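Local coordinates for probable Rab-related GTPase (Acanthamoeba polyphaga mimivirus, PDB 5XC5), which binds GTP and magnesium as a Rab-family member of the small GTPase superfamily and may take part in protein transport, at residues V47-L57 against F161-S169. The protein carries 1 engineered substitution. Sequence-based numbering, arbitrary orientation. Where two conformers were deposited one is given.
Sequences VIAKNGKTLKL and FGKMIDKMS
Val47 and Ile165 touch where a beta hairpin packs on the C-terminal helix of the GTPase domain, the axis of strand 54-57 running 9.7 Å from that of helix 161-169 at 114°; the CA atoms of Ala49 and Asp166 come closest, at 6.2 Å. The hairpin illustrates how a helix covers the face of a sheet near its edge: in the Ras-like sheet, edge strand 41-48 pairs antiparallel with 54-61, the two joined through a type I turn from Ala49 to Gly52. Ile165 lies at the middle of the apolar contact and buries more surface in it than any other residue. Its CD1 meets Val47 CG2 tip to tip at 3.7 Å, while Leu57 crosses the same side chain at about a right angle, CD1 lying 3.8 Å from Ile165 CG1. The other branch of Ile165, CG2, is anti to the backbone N and is thereby directed at the turn, where it touches Ala49 CB at 3.8 Å. Leu55 CD2 rests against the backbone of the helix near Ser169 N and also touches Met168 CB. Phe25 of helix 18-26 extends this apolar layer, touching Val47 and Leu57 and stacking with Phe161.

Toward the turn the chemistry becomes polar. Asn51 OD1 accepts from Lys53 N (3.1 Å), an Asx turn in which the donor stands 38° out of the carbonyl plane. Ser169 OG donates to Asp166 O at 2.7 Å and accepts from a water that in turn takes the N-H of Asn51. Lys53 NZ comes within 2.7 Å of Ser169 O. A second water donates to Met168 O and is weakly held by Lys53 NZ.

The contact thus passes from branched aliphatic packing to a water-bridged polar patch around Ser169, which implies that the hairpin is seated mainly by apolar burial, with its turn tied through solvent to Met168 and Ser169.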
ATOM      1  N   VAL A  47       6.818  11.654 -11.175  1.00 12.18           N
ATOM      2  CA  VAL A  47       7.109  12.431  -9.981  1.00 12.54           C
ATOM      3  C   VAL A  47       8.585  12.799  -9.984  1.00 15.27           C
ATOM      4  O   VAL A  47       9.419  12.125 -10.590  1.00 16.80           O
ATOM      5  CB  VAL A  47       6.753  11.647  -8.698  1.00 14.47           C
ATOM      6  CG1 VAL A  47       5.258  11.420  -8.623  1.00 15.00           C
ATOM      7  CG2 VAL A  47       7.486  10.307  -8.667  1.00 16.54           C
ATOM      8  N   ILE A  48       8.910  13.880  -9.288  1.00 16.47           N
ATOM      9  CA  ILE A  48      10.299  14.290  -9.117  1.00 16.77           C
ATOM     10  C   ILE A  48      10.804  13.728  -7.798  1.00 16.44           C
ATOM     11  O   ILE A  48      10.273  14.061  -6.734  1.00 19.99           O
ATOM     12  CB  ILE A  48      10.430  15.817  -9.135  1.00 19.83           C
ATOM     13  CG1 ILE A  48       9.863  16.390 -10.436  1.00 21.29           C
ATOM     14  CG2 ILE A  48      11.898  16.214  -8.919  1.00 19.83           C
ATOM     15  CD1 ILE A  48       9.804  17.905 -10.449  1.00 19.16           C
ATOM     16  N   ALA A  49      11.842  12.901  -7.857  1.00 16.70           N
ATOM     17  CA  ALA A  49      12.416  12.353  -6.639  1.00 18.18           C
ATOM     18  C   ALA A  49      13.437  13.325  -6.048  1.00 22.43           C
ATOM     19  O   ALA A  49      13.851  14.299  -6.680  1.00 23.76           O
ATOM     20  CB  ALA A  49      13.069  10.999  -6.910  1.00 19.76           C
ATOM     21  N   LYS A  50      13.858  13.030  -4.819  1.00 24.24           N
ATOM     22  CA  LYS A  50      14.753  13.941  -4.109  1.00 26.26           C
ATOM     23  C   LYS A  50      16.105  14.072  -4.797  1.00 27.43           C
ATOM     24  O   LYS A  50      16.731  15.136  -4.727  1.00 29.76           O
ATOM     25  CB  LYS A  50      14.917  13.503  -2.655  1.00 27.11           C
ATOM     26  CG  LYS A  50      13.855  14.068  -1.739  1.00 28.52           C
ATOM     27  CD  LYS A  50      14.361  15.294  -0.993  1.00 30.54           C
ATOM     28  CE  LYS A  50      13.328  15.765   0.012  1.00 28.49           C
ATOM     29  NZ  LYS A  50      12.670  14.589   0.662  1.00 32.13           N
ATOM     30  N   ASN A  51      16.569  13.024  -5.476  1.00 25.25           N
ATOM     31  CA  ASN A  51      17.815  13.137  -6.222  1.00 22.84           C
ATOM     32  C   ASN A  51      17.654  13.870  -7.549  1.00 27.63           C
ATOM     33  O   ASN A  51      18.604  13.911  -8.340  1.00 29.53           O
ATOM     34  CB  ASN A  51      18.467  11.765  -6.431  1.00 26.70           C
ATOM     35  CG  ASN A  51      17.583  10.804  -7.199  1.00 26.08           C
ATOM     36  OD1 ASN A  51      16.561  11.185  -7.769  1.00 23.24           O
ATOM     37  ND2 ASN A  51      17.993   9.543  -7.234  1.00 27.19           N
ATOM     38  N   GLY A  52      16.479  14.435  -7.816  1.00 22.53           N
ATOM     39  CA  GLY A  52      16.250  15.202  -9.020  1.00 24.16           C
ATOM     40  C   GLY A  52      15.790  14.404 -10.223  1.00 23.99           C
ATOM     41  O   GLY A  52      15.384  15.006 -11.225  1.00 27.31           O
ATOM     42  N   LYS A  53      15.840  13.077 -10.168  1.00 23.70           N
ATOM     43  CA  LYS A  53      15.370  12.285 -11.292  1.00 22.43           C
ATOM     44  C   LYS A  53      13.849  12.251 -11.329  1.00 19.90           C
ATOM     45  O   LYS A  53      13.179  12.281 -10.291  1.00 18.72           O
ATOM     46  CB  LYS A  53      15.908  10.860 -11.204  1.00 26.15           C
ATOM     47  CG  LYS A  53      17.427  10.750 -11.227  1.00 28.24           C
ATOM     48  CD  LYS A  53      17.886   9.512 -10.461  1.00 30.81           C
ATOM     49  CE  LYS A  53      16.845   8.396 -10.525  1.00 28.64           C
ATOM     50  NZ  LYS A  53      17.143   7.282  -9.591  1.00 27.03           N
ATOM     51  N   THR A  54      13.306  12.192 -12.538  1.00 19.08           N
ATOM     52  CA  THR A  54      11.888  11.956 -12.725  1.00 17.39           C
ATOM     53  C   THR A  54      11.666  10.453 -12.804  1.00 20.08           C
ATOM     54  O   THR A  54      12.355   9.753 -13.556  1.00 21.98           O
ATOM     55  CB  THR A  54      11.396  12.649 -13.997  1.00 20.23           C
ATOM     56  OG1 THR A  54      11.444  14.068 -13.808  1.00 24.91           O
ATOM     57  CG2 THR A  54       9.965  12.249 -14.328  1.00 21.13           C
ATOM     58  N   LEU A  55      10.727   9.961 -12.003  1.00 17.13           N
ATOM     59  CA  LEU A  55      10.382   8.548 -11.948  1.00 15.48           C
ATOM     60  C   LEU A  55       8.930   8.388 -12.361  1.00 17.35           C
ATOM     61  O   LEU A  55       8.058   9.131 -11.898  1.00 17.75           O
ATOM     62  CB  LEU A  55      10.572   7.962 -10.538  1.00 19.09           C
ATOM     63  CG  LEU A  55      11.969   7.799  -9.949  1.00 23.96           C
ATOM     64  CD1 LEU A  55      12.644   9.122  -9.726  1.00 23.77           C
ATOM     65  CD2 LEU A  55      11.893   7.022  -8.645  1.00 21.92           C
ATOM     66  N   LYS A  56       8.680   7.425 -13.235  1.00 17.21           N
ATOM     67  CA  LYS A  56       7.327   7.051 -13.605  1.00 17.69           C
ATOM     68  C   LYS A  56       6.891   5.904 -12.702  1.00 18.81           C
ATOM     69  O   LYS A  56       7.488   4.820 -12.730  1.00 19.36           O
ATOM     70  CB  LYS A  56       7.290   6.615 -15.066  1.00 19.12           C
ATOM     71  CG  LYS A  56       5.908   6.523 -15.684  1.00 21.78           C
ATOM     72  CD  LYS A  56       6.051   6.346 -17.183  1.00 23.36           C
ATOM     73  CE  LYS A  56       4.729   6.211 -17.891  1.00 23.28           C
ATOM     74  NZ  LYS A  56       4.056   4.897 -17.652  1.00 28.25           N
ATOM     75  N   LEU A  57       5.866   6.150 -11.894  1.00 15.59           N
ATOM     76  CA  LEU A  57       5.260   5.109 -11.076  1.00 15.40           C
ATOM     77  C   LEU A  57       4.168   4.440 -11.899  1.00 12.67           C
ATOM     78  O   LEU A  57       3.242   5.108 -12.364  1.00 14.13           O
ATOM     79  CB  LEU A  57       4.670   5.709  -9.799  1.00 14.97           C
ATOM     80  CG  LEU A  57       5.652   6.478  -8.909  1.00 17.36           C
ATOM     81  CD1 LEU A  57       4.953   7.021  -7.687  1.00 19.35           C
ATOM     82  CD2 LEU A  57       6.813   5.596  -8.500  1.00 18.19           C
ATOM     83  N   PHE A 161       3.698   7.830  -0.285  1.00 10.11           N
ATOM     84  CA  PHE A 161       4.266   7.678  -1.620  1.00 10.18           C
ATOM     85  C   PHE A 161       5.662   8.270  -1.709  1.00 11.13           C
ATOM     86  O   PHE A 161       6.500   7.751  -2.458  1.00 11.40           O
ATOM     87  CB  PHE A 161       3.352   8.240  -2.705  1.00 11.51           C
ATOM     88  CG  PHE A 161       2.333   7.263  -3.158  1.00 10.39           C
ATOM     89  CD1 PHE A 161       2.634   6.341  -4.141  1.00 12.03           C
ATOM     90  CD2 PHE A 161       1.079   7.236  -2.573  1.00  9.56           C
ATOM     91  CE1 PHE A 161       1.699   5.423  -4.553  1.00 12.61           C
ATOM     92  CE2 PHE A 161       0.134   6.318  -2.981  1.00 11.61           C
ATOM     93  CZ  PHE A 161       0.449   5.399  -3.969  1.00 11.19           C
ATOM     94  N   GLY A 162       5.948   9.322  -0.940  1.00 10.67           N
ATOM     95  CA  GLY A 162       7.295   9.867  -0.945  1.00 12.53           C
ATOM     96  C   GLY A 162       8.331   8.868  -0.468  1.00 10.95           C
ATOM     97  O   GLY A 162       9.430   8.787  -1.021  1.00 12.39           O
ATOM     98  N   LYS A 163       8.004   8.105   0.579  1.00 10.55           N
ATOM     99  CA  LYS A 163       8.906   7.054   1.041  1.00 11.24           C
ATOM    100  C   LYS A 163       9.149   6.034  -0.063  1.00 11.67           C
ATOM    101  O   LYS A 163      10.287   5.616  -0.299  1.00 11.87           O
ATOM    102  CB  LYS A 163       8.301   6.351   2.257  1.00 11.09           C
ATOM    103  CG  LYS A 163       8.174   7.227   3.490  1.00 11.53           C
ATOM    104  CD  LYS A 163       7.382   6.530   4.609  1.00 12.70           C
ATOM    105  CE  LYS A 163       8.128   5.351   5.255  1.00 10.89           C
ATOM    106  NZ  LYS A 163       9.372   5.790   5.960  1.00 13.03           N
ATOM    107  N   MET A 164       8.086   5.634  -0.755  1.00 10.53           N
ATOM    108  CA  MET A 164       8.213   4.674  -1.842  1.00 11.26           C
ATOM    109  C   MET A 164       9.044   5.238  -2.988  1.00 13.26           C
ATOM    110  O   MET A 164       9.888   4.536  -3.555  1.00 12.57           O
ATOM    111  CB  MET A 164       6.814   4.281  -2.324  1.00 12.55           C
ATOM    112  CG  MET A 164       6.777   3.317  -3.512  1.00 10.92           C
ATOM    113  SD  MET A 164       7.506   1.686  -3.146  1.00 26.81           S
ATOM    114  CE  MET A 164       6.425   1.057  -1.830  1.00 11.57           C
ATOM    115  N   ILE A 165       8.819   6.507  -3.335  1.00 12.07           N
ATOM    116  CA  ILE A 165       9.549   7.149  -4.426  1.00 14.03           C
ATOM    117  C   ILE A 165      11.040   7.215  -4.111  1.00 13.83           C
ATOM    118  O   ILE A 165      11.885   6.888  -4.958  1.00 13.79           O
ATOM    119  CB  ILE A 165       8.954   8.539  -4.717  1.00 13.17           C
ATOM    120  CG1 ILE A 165       7.559   8.392  -5.328  1.00 13.53           C
ATOM    121  CG2 ILE A 165       9.894   9.357  -5.621  1.00 14.81           C
ATOM    122  CD1 ILE A 165       6.702   9.620  -5.166  1.00 13.18           C
ATOM    123  N   ASP A 166      11.385   7.638  -2.887  1.00 13.84           N
ATOM    124  CA  ASP A 166      12.794   7.703  -2.498  1.00 17.54           C
ATOM    125  C   ASP A 166      13.471   6.351  -2.671  1.00 15.93           C
ATOM    126  O   ASP A 166      14.585   6.267  -3.197  1.00 16.98           O
ATOM    127  CB  ASP A 166      12.942   8.152  -1.041  1.00 17.09           C
ATOM    128  CG  ASP A 166      12.520   9.588  -0.804  0.56 20.50           C
ATOM    129  OD1 ASP A 166      12.237  10.311  -1.777  0.56 22.24           O
ATOM    130  OD2 ASP A 166      12.487  10.000   0.376  0.56 24.45           O
ATOM    131  N   LYS A 167      12.810   5.275  -2.239  1.00 12.98           N
ATOM    132  CA  LYS A 167      13.404   3.951  -2.363  1.00 14.14           C
ATOM    133  C   LYS A 167      13.537   3.535  -3.823  1.00 14.39           C
ATOM    134  O   LYS A 167      14.569   2.987  -4.220  1.00 15.99           O
ATOM    135  CB  LYS A 167      12.590   2.932  -1.563  1.00 13.91           C
ATOM    136  CG  LYS A 167      12.748   3.052  -0.064  1.00 15.45           C
ATOM    137  CD  LYS A 167      14.141   2.613   0.390  1.00 18.03           C
ATOM    138  CE  LYS A 167      14.267   2.633   1.896  1.00 24.38           C
ATOM    139  NZ  LYS A 167      13.955   3.977   2.426  1.00 26.47           N
ATOM    140  N   MET A 168      12.513   3.790  -4.644  1.00 13.24           N
ATOM    141  CA  MET A 168      12.633   3.469  -6.065  1.00 13.83           C
ATOM    142  C   MET A 168      13.797   4.206  -6.709  1.00 18.43           C
ATOM    143  O   MET A 168      14.457   3.663  -7.602  1.00 18.98           O
ATOM    144  CB  MET A 168      11.334   3.788  -6.810  1.00 14.02           C
ATOM    145  CG  MET A 168      10.114   2.965  -6.370  1.00 13.09           C
ATOM    146  SD  MET A 168      10.289   1.164  -6.532  1.00 15.00           S
ATOM    147  CE  MET A 168      10.774   0.717  -4.862  1.00 14.37           C
ATOM    148  N   SER A 169      14.079   5.429  -6.257  1.00 16.64           N
ATOM    149  CA  SER A 169      15.147   6.214  -6.864  1.00 19.37           C
ATOM    150  C   SER A 169      16.525   5.638  -6.567  1.00 22.00           C
ATOM    151  O   SER A 169      17.491   5.996  -7.253  1.00 25.16           O
ATOM    152  CB  SER A 169      15.064   7.673  -6.401  1.00 20.88           C
ATOM    153  OG  SER A 169      15.599   7.846  -5.100  1.00 20.66           O
TER
HETATM  154  O   HOH W   1      15.796  10.465  -4.181  1.00 27.43           O
HETATM  155  O   HOH W   2      16.057   4.195  -9.808  1.00 26.23           O